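Local coordinates for protein glutathione S-transferase 2 (Heligmosomoides polygyrus, PDB 1TW9) that probably conjugates glutathione to electrophilic substrates, releasing a halide anion and a proton, as a sigma-class-like member of the glutathione transferase superfamily, at residues Tyr4-Phe9 and Cys17-Phe22; Tyr29-Leu34 and Lys195-Thr200. One frame throughout, in Å; residues are numbered along the deposited sequence.

Contact 1 of 2, residues Tyr4-Phe9 and Cys17-Phe22; sequences YKLTYF and CARQVF. Unlike the reference sequence in segment 17-22: Val21 (reference Ile).
Phe22 turns a ring edge onto one face of Tyr4 in an offset edge-to-face pair, the centroids 5.2 Å apart and the planes at 60°. Phe22 CE1 stands 3.6 Å from Tyr4 CG, near the rim of that ring, while Phe22 CZ reaches back to Tyr4 CB at 3.7 Å. Further along the strand, Leu6 has CG anti to its backbone N (chi1 -175°); this and chi2 set CD2 against the helix, Leu6 CD2 lying 3.5 Å from Arg19 CG and 4.2 Å from Ala18 CB. The Arg19 side chain, extended from CG to NE, crosses Leu6 at about a right angle and delivers NH2 to the edge of the Tyr8 ring, 3.7 Å from Tyr8 CD2. Its guanidinium also has Phe9 O near its plane, with NH2 3.4 Å from that oxygen. The charge is held by salt bridges to Glu16 and Asp31 and by a hydrogen bond to Gly11 O, whereas Tyr8 OH bonds to Ala14 N. The axes of segments 4-9 and 17-22 lie at 153°, nearly antiparallel; strand 4-9 and helix 16-24 are the first half of the beta-alpha-beta unit of the thioredoxin-like domain. Helix 64-75 packs against Tyr4 and Phe22, and helix 155-170 covers the side of helix 16-24 bearing Cys17 and Val21.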
ATOM      1  N   TYR A   4       0.504 -22.025   5.994  1.00 31.29           N
ATOM      2  CA  TYR A   4       0.635 -20.588   6.265  1.00 29.53           C
ATOM      3  C   TYR A   4       1.201 -20.375   7.658  1.00 31.96           C
ATOM      4  O   TYR A   4       0.772 -21.028   8.627  1.00 31.40           O
ATOM      5  CB  TYR A   4      -0.722 -19.866   6.235  1.00 31.27           C
ATOM      6  CG  TYR A   4      -1.385 -19.888   4.895  1.00 30.82           C
ATOM      7  CD1 TYR A   4      -1.000 -18.981   3.925  1.00 32.45           C
ATOM      8  CD2 TYR A   4      -2.379 -20.748   4.616  1.00 31.01           C
ATOM      9  CE1 TYR A   4      -1.555 -18.972   2.652  1.00 30.40           C
ATOM     10  CE2 TYR A   4      -2.977 -20.776   3.352  1.00 30.64           C
ATOM     11  CZ  TYR A   4      -2.560 -19.866   2.369  1.00 27.59           C
ATOM     12  OH  TYR A   4      -3.170 -19.845   1.120  1.00 33.32           O
ATOM     13  N   LYS A   5       2.201 -19.512   7.760  1.00 31.68           N
ATOM     14  CA  LYS A   5       2.734 -19.144   9.034  1.00 32.85           C
ATOM     15  C   LYS A   5       2.774 -17.645   9.053  1.00 31.81           C
ATOM     16  O   LYS A   5       3.320 -17.022   8.139  1.00 32.64           O
ATOM     17  CB  LYS A   5       4.145 -19.689   9.224  1.00 31.99           C
ATOM     18  CG  LYS A   5       4.809 -19.205  10.521  1.00 34.16           C
ATOM     19  CD  LYS A   5       6.137 -19.834  10.839  1.00 35.78           C
ATOM     20  CE  LYS A   5       7.307 -19.453  10.026  1.00 38.25           C
ATOM     21  NZ  LYS A   5       8.539 -20.193  10.642  1.00 39.66           N
ATOM     22  N   LEU A   6       2.210 -17.050  10.080  1.00 32.61           N
ATOM     23  CA  LEU A   6       2.255 -15.585  10.240  1.00 31.43           C
ATOM     24  C   LEU A   6       3.141 -15.299  11.488  1.00 32.10           C
ATOM     25  O   LEU A   6       2.883 -15.842  12.566  1.00 30.88           O
ATOM     26  CB  LEU A   6       0.880 -15.045  10.508  1.00 31.59           C
ATOM     27  CG  LEU A   6       0.827 -13.490  10.562  1.00 31.95           C
ATOM     28  CD1 LEU A   6       1.150 -12.776   9.268  1.00 34.88           C
ATOM     29  CD2 LEU A   6      -0.564 -13.036  11.142  1.00 34.26           C
ATOM     30  N   THR A   7       4.182 -14.481  11.314  1.00 30.74           N
ATOM     31  CA  THR A   7       5.090 -14.137  12.425  1.00 31.84           C
ATOM     32  C   THR A   7       4.899 -12.613  12.701  1.00 32.17           C
ATOM     33  O   THR A   7       4.980 -11.761  11.786  1.00 30.68           O
ATOM     34  CB  THR A   7       6.537 -14.468  12.042  1.00 31.92           C
ATOM     35  OG1 THR A   7       6.683 -15.908  11.885  1.00 33.84           O
ATOM     36  CG2 THR A   7       7.435 -14.087  13.190  1.00 34.02           C
ATOM     37  N   TYR A   8       4.667 -12.306  13.976  1.00 31.69           N
ATOM     38  CA  TYR A   8       4.444 -10.944  14.418  1.00 32.28           C
ATOM     39  C   TYR A   8       4.740 -10.910  15.920  1.00 32.32           C
ATOM     40  O   TYR A   8       5.150 -11.884  16.487  1.00 32.99           O
ATOM     41  CB  TYR A   8       3.037 -10.457  14.053  1.00 32.28           C
ATOM     42  CG  TYR A   8       2.827  -8.991  14.326  1.00 31.80           C
ATOM     43  CD1 TYR A   8       3.624  -8.034  13.725  1.00 32.86           C
ATOM     44  CD2 TYR A   8       1.855  -8.560  15.205  1.00 33.75           C
ATOM     45  CE1 TYR A   8       3.443  -6.706  13.996  1.00 30.85           C
ATOM     46  CE2 TYR A   8       1.687  -7.264  15.495  1.00 33.92           C
ATOM     47  CZ  TYR A   8       2.495  -6.308  14.856  1.00 33.69           C
ATOM     48  OH  TYR A   8       2.338  -4.956  15.124  1.00 33.12           O
ATOM     49  N   PHE A   9       4.555  -9.762  16.551  1.00 31.99           N
ATOM     50  CA  PHE A   9       4.605  -9.648  17.972  1.00 33.19           C
ATOM     51  C   PHE A   9       3.323 -10.137  18.621  1.00 31.12           C
ATOM     52  O   PHE A   9       2.330 -10.461  17.918  1.00 30.78           O
ATOM     53  CB  PHE A   9       4.876  -8.200  18.330  1.00 33.70           C
ATOM     54  CG  PHE A   9       6.226  -7.746  17.887  1.00 35.01           C
ATOM     55  CD1 PHE A   9       7.360  -8.347  18.412  1.00 36.42           C
ATOM     56  CD2 PHE A   9       6.377  -6.737  16.972  1.00 37.68           C
ATOM     57  CE1 PHE A   9       8.618  -7.964  18.012  1.00 38.80           C
ATOM     58  CE2 PHE A   9       7.664  -6.335  16.601  1.00 36.27           C
ATOM     59  CZ  PHE A   9       8.752  -6.965  17.117  1.00 37.20           C
ATOM     60  N   CYS A  17      -4.971  -7.665  10.782  1.00 31.75           N
ATOM     61  CA  CYS A  17      -5.847  -7.737   9.581  1.00 33.73           C
ATOM     62  C   CYS A  17      -5.610  -9.075   8.904  1.00 34.67           C
ATOM     63  O   CYS A  17      -6.559  -9.839   8.635  1.00 32.71           O
ATOM     64  CB  CYS A  17      -5.611  -6.485   8.750  1.00 34.16           C
ATOM     65  SG  CYS A  17      -6.667  -6.451   7.296  1.00 36.40           S
ATOM     66  N   ALA A  18      -4.345  -9.459   8.781  1.00 33.09           N
ATOM     67  CA  ALA A  18      -4.044 -10.782   8.241  1.00 31.63           C
ATOM     68  C   ALA A  18      -4.776 -11.911   9.011  1.00 32.64           C
ATOM     69  O   ALA A  18      -5.356 -12.863   8.402  1.00 31.30           O
ATOM     70  CB  ALA A  18      -2.588 -10.964   8.136  1.00 33.49           C
ATOM     71  N   ARG A  19      -4.688 -11.881  10.351  1.00 30.85           N
ATOM     72  CA  ARG A  19      -5.332 -12.873  11.205  1.00 30.68           C
ATOM     73  C   ARG A  19      -6.790 -12.893  10.971  1.00 30.06           C
ATOM     74  O   ARG A  19      -7.441 -13.948  10.952  1.00 32.39           O
ATOM     75  CB  ARG A  19      -5.021 -12.600  12.682  1.00 30.23           C
ATOM     76  CG  ARG A  19      -3.546 -12.674  13.032  1.00 27.82           C
ATOM     77  CD  ARG A  19      -3.428 -12.686  14.559  1.00 30.83           C
ATOM     78  NE  ARG A  19      -2.029 -12.556  15.022  1.00 31.96           N
ATOM     79  CZ  ARG A  19      -1.525 -11.443  15.531  1.00 34.51           C
ATOM     80  NH1 ARG A  19      -2.274 -10.345  15.643  1.00 31.72           N
ATOM     81  NH2 ARG A  19      -0.290 -11.460  15.979  1.00 32.13           N
ATOM     82  N   GLN A  20      -7.375 -11.708  10.764  1.00 30.38           N
ATOM     83  CA  GLN A  20      -8.796 -11.670  10.508  1.00 29.97           C
ATOM     84  C   GLN A  20      -9.205 -12.169   9.078  1.00 31.45           C
ATOM     85  O   GLN A  20     -10.276 -12.722   8.912  1.00 31.31           O
ATOM     86  CB  GLN A  20      -9.362 -10.342  10.836  1.00 31.68           C
ATOM     87  CG  GLN A  20      -9.260 -10.030  12.301  1.00 28.38           C
ATOM     88  CD  GLN A  20      -9.949  -8.804  12.723  1.00 32.45           C
ATOM     89  OE1 GLN A  20     -10.732  -8.241  11.935  1.00 32.53           O
ATOM     90  NE2 GLN A  20      -9.687  -8.364  13.938  1.00 30.88           N
ATOM     91  N   VAL A  21      -8.333 -11.990   8.085  1.00 30.55           N
ATOM     92  CA  VAL A  21      -8.564 -12.585   6.766  1.00 29.66           C
ATOM     93  C   VAL A  21      -8.585 -14.105   6.897  1.00 30.07           C
ATOM     94  O   VAL A  21      -9.437 -14.775   6.383  1.00 30.49           O
ATOM     95  CB  VAL A  21      -7.547 -12.095   5.748  1.00 29.89           C
ATOM     96  CG1 VAL A  21      -7.691 -12.848   4.456  1.00 31.48           C
ATOM     97  CG2 VAL A  21      -7.810 -10.554   5.492  1.00 30.99           C
ATOM     98  N   PHE A  22      -7.595 -14.614   7.595  1.00 31.10           N
ATOM     99  CA  PHE A  22      -7.542 -16.051   7.830  1.00 30.50           C
ATOM    100  C   PHE A  22      -8.820 -16.539   8.500  1.00 30.63           C
ATOM    101  O   PHE A  22      -9.395 -17.564   8.136  1.00 32.28           O
ATOM    102  CB  PHE A  22      -6.344 -16.411   8.734  1.00 31.81           C
ATOM    103  CG  PHE A  22      -4.974 -16.533   7.976  1.00 29.95           C
ATOM    104  CD1 PHE A  22      -4.861 -17.286   6.806  1.00 32.16           C
ATOM    105  CD2 PHE A  22      -3.865 -15.826   8.411  1.00 30.67           C
ATOM    106  CE1 PHE A  22      -3.648 -17.390   6.171  1.00 32.93           C
ATOM    107  CE2 PHE A  22      -2.655 -15.963   7.776  1.00 30.64           C
ATOM    108  CZ  PHE A  22      -2.545 -16.729   6.655  1.00 32.10           C
TER

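Contact 2 of 2, residues Tyr29-Leu34 and Lys195-Thr200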
ATOM      1  N   TYR A  29      -3.661 -21.515  10.240  1.00 30.89           N
ATOM      2  CA  TYR A  29      -2.303 -20.974  10.050  1.00 29.89           C
ATOM      3  C   TYR A  29      -1.569 -21.035  11.364  1.00 31.61           C
ATOM      4  O   TYR A  29      -2.178 -21.176  12.394  1.00 31.19           O
ATOM      5  CB  TYR A  29      -2.355 -19.548   9.530  1.00 30.48           C
ATOM      6  CG  TYR A  29      -2.930 -18.555  10.533  1.00 29.11           C
ATOM      7  CD1 TYR A  29      -4.329 -18.504  10.782  1.00 27.97           C
ATOM      8  CD2 TYR A  29      -2.088 -17.669  11.206  1.00 32.37           C
ATOM      9  CE1 TYR A  29      -4.884 -17.601  11.705  1.00 31.17           C
ATOM     10  CE2 TYR A  29      -2.611 -16.784  12.137  1.00 30.10           C
ATOM     11  CZ  TYR A  29      -3.979 -16.779  12.421  1.00 31.21           C
ATOM     12  OH  TYR A  29      -4.466 -15.905  13.347  1.00 33.95           O
ATOM     13  N   GLU A  30      -0.244 -20.950  11.319  1.00 31.59           N
ATOM     14  CA  GLU A  30       0.563 -20.923  12.499  1.00 32.85           C
ATOM     15  C   GLU A  30       0.705 -19.455  12.923  1.00 32.90           C
ATOM     16  O   GLU A  30       1.251 -18.661  12.170  1.00 30.33           O
ATOM     17  CB  GLU A  30       1.900 -21.541  12.143  1.00 33.84           C
ATOM     18  CG  GLU A  30       2.720 -21.981  13.291  1.00 36.54           C
ATOM     19  CD  GLU A  30       4.042 -22.639  12.861  1.00 37.42           C
ATOM     20  OE1 GLU A  30       4.900 -22.740  13.741  1.00 40.33           O
ATOM     21  OE2 GLU A  30       4.205 -23.041  11.672  1.00 42.48           O
ATOM     22  N   ASP A  31       0.163 -19.096  14.088  1.00 33.36           N
ATOM     23  CA  ASP A  31       0.143 -17.720  14.574  1.00 32.59           C
ATOM     24  C   ASP A  31       1.335 -17.593  15.544  1.00 32.16           C
ATOM     25  O   ASP A  31       1.256 -17.953  16.732  1.00 32.26           O
ATOM     26  CB  ASP A  31      -1.176 -17.423  15.289  1.00 33.19           C
ATOM     27  CG  ASP A  31      -1.372 -15.964  15.612  1.00 34.20           C
ATOM     28  OD1 ASP A  31      -0.767 -15.136  14.900  1.00 35.41           O
ATOM     29  OD2 ASP A  31      -2.160 -15.596  16.554  1.00 35.08           O
ATOM     30  N   VAL A  32       2.451 -17.142  14.994  1.00 30.99           N
ATOM     31  CA  VAL A  32       3.712 -17.005  15.750  1.00 31.76           C
ATOM     32  C   VAL A  32       3.840 -15.601  16.341  1.00 31.06           C
ATOM     33  O   VAL A  32       3.819 -14.609  15.627  1.00 31.28           O
ATOM     34  CB  VAL A  32       4.960 -17.376  14.909  1.00 32.14           C
ATOM     35  CG1 VAL A  32       6.212 -17.200  15.727  1.00 32.09           C
ATOM     36  CG2 VAL A  32       4.799 -18.848  14.362  1.00 35.52           C
ATOM     37  N   ARG A  33       3.944 -15.560  17.681  1.00 30.27           N
ATOM     38  CA  ARG A  33       3.934 -14.315  18.425  1.00 30.05           C
ATOM     39  C   ARG A  33       5.253 -14.267  19.183  1.00 30.42           C
ATOM     40  O   ARG A  33       5.444 -14.933  20.213  1.00 31.13           O
ATOM     41  CB  ARG A  33       2.759 -14.249  19.393  1.00 30.96           C
ATOM     42  CG  ARG A  33       1.454 -14.128  18.687  1.00 28.62           C
ATOM     43  CD  ARG A  33       0.222 -14.341  19.568  1.00 29.89           C
ATOM     44  NE  ARG A  33      -0.974 -14.206  18.800  1.00 29.89           N
ATOM     45  CZ  ARG A  33      -1.808 -13.168  18.859  1.00 30.67           C
ATOM     46  NH1 ARG A  33      -1.630 -12.202  19.766  1.00 30.33           N
ATOM     47  NH2 ARG A  33      -2.856 -13.122  18.063  1.00 31.09           N
ATOM     48  N   LEU A  34       6.138 -13.457  18.650  1.00 28.63           N
ATOM     49  CA  LEU A  34       7.464 -13.306  19.200  1.00 29.67           C
ATOM     50  C   LEU A  34       7.514 -12.334  20.345  1.00 29.98           C
ATOM     51  O   LEU A  34       6.813 -11.344  20.352  1.00 28.39           O
ATOM     52  CB  LEU A  34       8.388 -12.815  18.092  1.00 29.14           C
ATOM     53  CG  LEU A  34       8.528 -13.702  16.852  1.00 29.73           C
ATOM     54  CD1 LEU A  34       9.456 -13.077  15.902  1.00 34.33           C
ATOM     55  CD2 LEU A  34       8.996 -15.134  17.200  1.00 31.81           C
ATOM     56  N   LYS A 195     -16.358 -12.443  14.768  1.00 29.14           N
ATOM     57  CA  LYS A 195     -16.808 -12.430  16.159  1.00 29.96           C
ATOM     58  C   LYS A 195     -16.162 -13.510  16.961  1.00 29.47           C
ATOM     59  O   LYS A 195     -15.695 -13.264  18.050  1.00 30.17           O
ATOM     60  CB  LYS A 195     -18.317 -12.666  16.193  1.00 29.05           C
ATOM     61  CG  LYS A 195     -19.003 -12.532  17.560  1.00 31.11           C
ATOM     62  CD  LYS A 195     -20.522 -12.750  17.426  1.00 31.77           C
ATOM     63  CE  LYS A 195     -21.214 -12.895  18.793  1.00 36.14           C
ATOM     64  NZ  LYS A 195     -22.593 -12.371  18.772  1.00 43.05           N
ATOM     65  N   LYS A 196     -16.122 -14.702  16.378  1.00 29.87           N
ATOM     66  CA  LYS A 196     -15.482 -15.859  17.043  1.00 30.24           C
ATOM     67  C   LYS A 196     -14.001 -15.610  17.296  1.00 29.93           C
ATOM     68  O   LYS A 196     -13.464 -15.900  18.406  1.00 29.91           O
ATOM     69  CB  LYS A 196     -15.600 -17.078  16.176  1.00 32.43           C
ATOM     70  CG  LYS A 196     -15.061 -18.335  16.831  1.00 38.62           C
ATOM     71  CD  LYS A 196     -14.853 -19.395  15.774  1.00 44.13           C
ATOM     72  CE  LYS A 196     -14.881 -20.836  16.316  1.00 47.81           C
ATOM     73  NZ  LYS A 196     -14.176 -21.780  15.384  1.00 47.93           N
ATOM     74  N   TRP A 197     -13.327 -15.038  16.322  1.00 29.95           N
ATOM     75  CA  TRP A 197     -11.897 -14.744  16.466  1.00 30.82           C
ATOM     76  C   TRP A 197     -11.716 -13.679  17.561  1.00 30.82           C
ATOM     77  O   TRP A 197     -10.833 -13.809  18.395  1.00 31.79           O
ATOM     78  CB  TRP A 197     -11.262 -14.261  15.160  1.00 31.30           C
ATOM     79  CG  TRP A 197      -9.910 -13.671  15.353  1.00 30.86           C
ATOM     80  CD1 TRP A 197      -9.580 -12.392  15.200  1.00 28.40           C
ATOM     81  CD2 TRP A 197      -8.724 -14.342  15.816  1.00 28.38           C
ATOM     82  NE1 TRP A 197      -8.259 -12.184  15.505  1.00 29.89           N
ATOM     83  CE2 TRP A 197      -7.705 -13.390  15.878  1.00 29.29           C
ATOM     84  CE3 TRP A 197      -8.423 -15.647  16.233  1.00 29.45           C
ATOM     85  CZ2 TRP A 197      -6.420 -13.684  16.332  1.00 31.65           C
ATOM     86  CZ3 TRP A 197      -7.120 -15.909  16.606  1.00 30.74           C
ATOM     87  CH2 TRP A 197      -6.171 -14.939  16.708  1.00 31.85           C
ATOM     88  N   ILE A 198     -12.525 -12.638  17.527  1.00 30.93           N
ATOM     89  CA  ILE A 198     -12.404 -11.563  18.533  1.00 31.47           C
ATOM     90  C   ILE A 198     -12.621 -12.083  19.939  1.00 32.09           C
ATOM     91  O   ILE A 198     -11.838 -11.727  20.895  1.00 31.86           O
ATOM     92  CB  ILE A 198     -13.297 -10.384  18.174  1.00 32.50           C
ATOM     93  CG1 ILE A 198     -12.776  -9.736  16.890  1.00 33.36           C
ATOM     94  CG2 ILE A 198     -13.355  -9.418  19.347  1.00 33.59           C
ATOM     95  CD1 ILE A 198     -13.698  -8.678  16.371  1.00 35.19           C
ATOM     96  N   GLU A 199     -13.570 -13.024  20.096  1.00 30.53           N
ATOM     97  CA  GLU A 199     -13.858 -13.624  21.373  1.00 33.76           C
ATOM     98  C   GLU A 199     -12.725 -14.472  21.890  1.00 32.89           C
ATOM     99  O   GLU A 199     -12.636 -14.624  23.113  1.00 33.71           O
ATOM    100  CB  GLU A 199     -15.086 -14.532  21.292  1.00 33.48           C
ATOM    101  CG  GLU A 199     -16.352 -13.787  21.045  1.00 37.72           C
ATOM    102  CD  GLU A 199     -17.523 -14.727  20.808  1.00 37.84           C
ATOM    103  OE1 GLU A 199     -17.328 -15.976  20.615  1.00 42.56           O
ATOM    104  OE2 GLU A 199     -18.625 -14.192  20.800  1.00 42.91           O
ATOM    105  N   THR A 200     -11.911 -15.028  20.988  1.00 32.99           N
ATOM    106  CA  THR A 200     -10.873 -15.991  21.295  1.00 33.54           C
ATOM    107  C   THR A 200      -9.416 -15.554  21.163  1.00 32.79           C
ATOM    108  O   THR A 200      -8.517 -16.285  21.626  1.00 34.71           O
ATOM    109  CB  THR A 200     -11.043 -17.292  20.521  1.00 35.75           C
ATOM    110  OG1 THR A 200     -10.908 -17.077  19.119  1.00 33.62           O
ATOM    111  CG2 THR A 200     -12.425 -17.854  20.712  1.00 37.75           C
TER
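The indole of Trp197 presents the edge of its six-membered ring to strand 30-34, with Arg33 NH2 and Asp31 OD2 near its plane. Arg33 NH2 lies 4.0 Å from Trp197 CZ2, and the guanidinium is likewise met at its edge, the two planes 48° apart; this is edge contact, without cation-pi stacking. The Tyr29 and Trp197 side chains cross at about a right angle, Tyr29 OH coming obliquely to within 3.9 Å of Trp197 CH2. With CG anti to the backbone N (chi1 167°), Trp197 reaches out from helix 192-200, and its benzo ring meets the strand's side chains. Arg33 grips Asp31 side-on in a salt bridge, NE and NH2 both bonded to OD2, at 2.9 Å and 3.0 Å. That oxygen lies in the guanidinium plane; it offers its syn lone pair to NH2, whereas NE approaches from above the carboxylate plane. Arg33 NH1 hydrogen-bonds to Asn10 OD1. Replacing Arg33 by an alanine would take away both donors to Asp31 OD2 and is likely to open a gap beside Trp197 CZ2. Trp197 NE1 hydrogen-bonds to Glu16. The indole thus adds an apolar edge to a charged network at the domain interface, where Asp31, bridging Arg33 through OD2 and Arg19 through OD1, probably balances much of the pair's positive charge.

In the fold
From the N terminus, strand 4-9 enters the sheet, and a short connection leads into helix 16-24, so contact 1 closes a short local loop. The chain then returns through strand 30-34, which lies parallel to strand 4-9 and completes the beta-alpha-beta unit. Contact 2 opens on this strand and closes only some 160 residues later, at helix 192-200, after the chain has built the rest of the largely helical molecule. The two contacts follow in series, neither nesting nor crossing, with centres about 8 Å apart. Leu6 N and O pair with Glu30 O and Val32 N, respectively. Contact 1 lies within the thioredoxin-like domain and joins its first strand to its first helix; contact 2 joins that domain to the C-terminal helical domain.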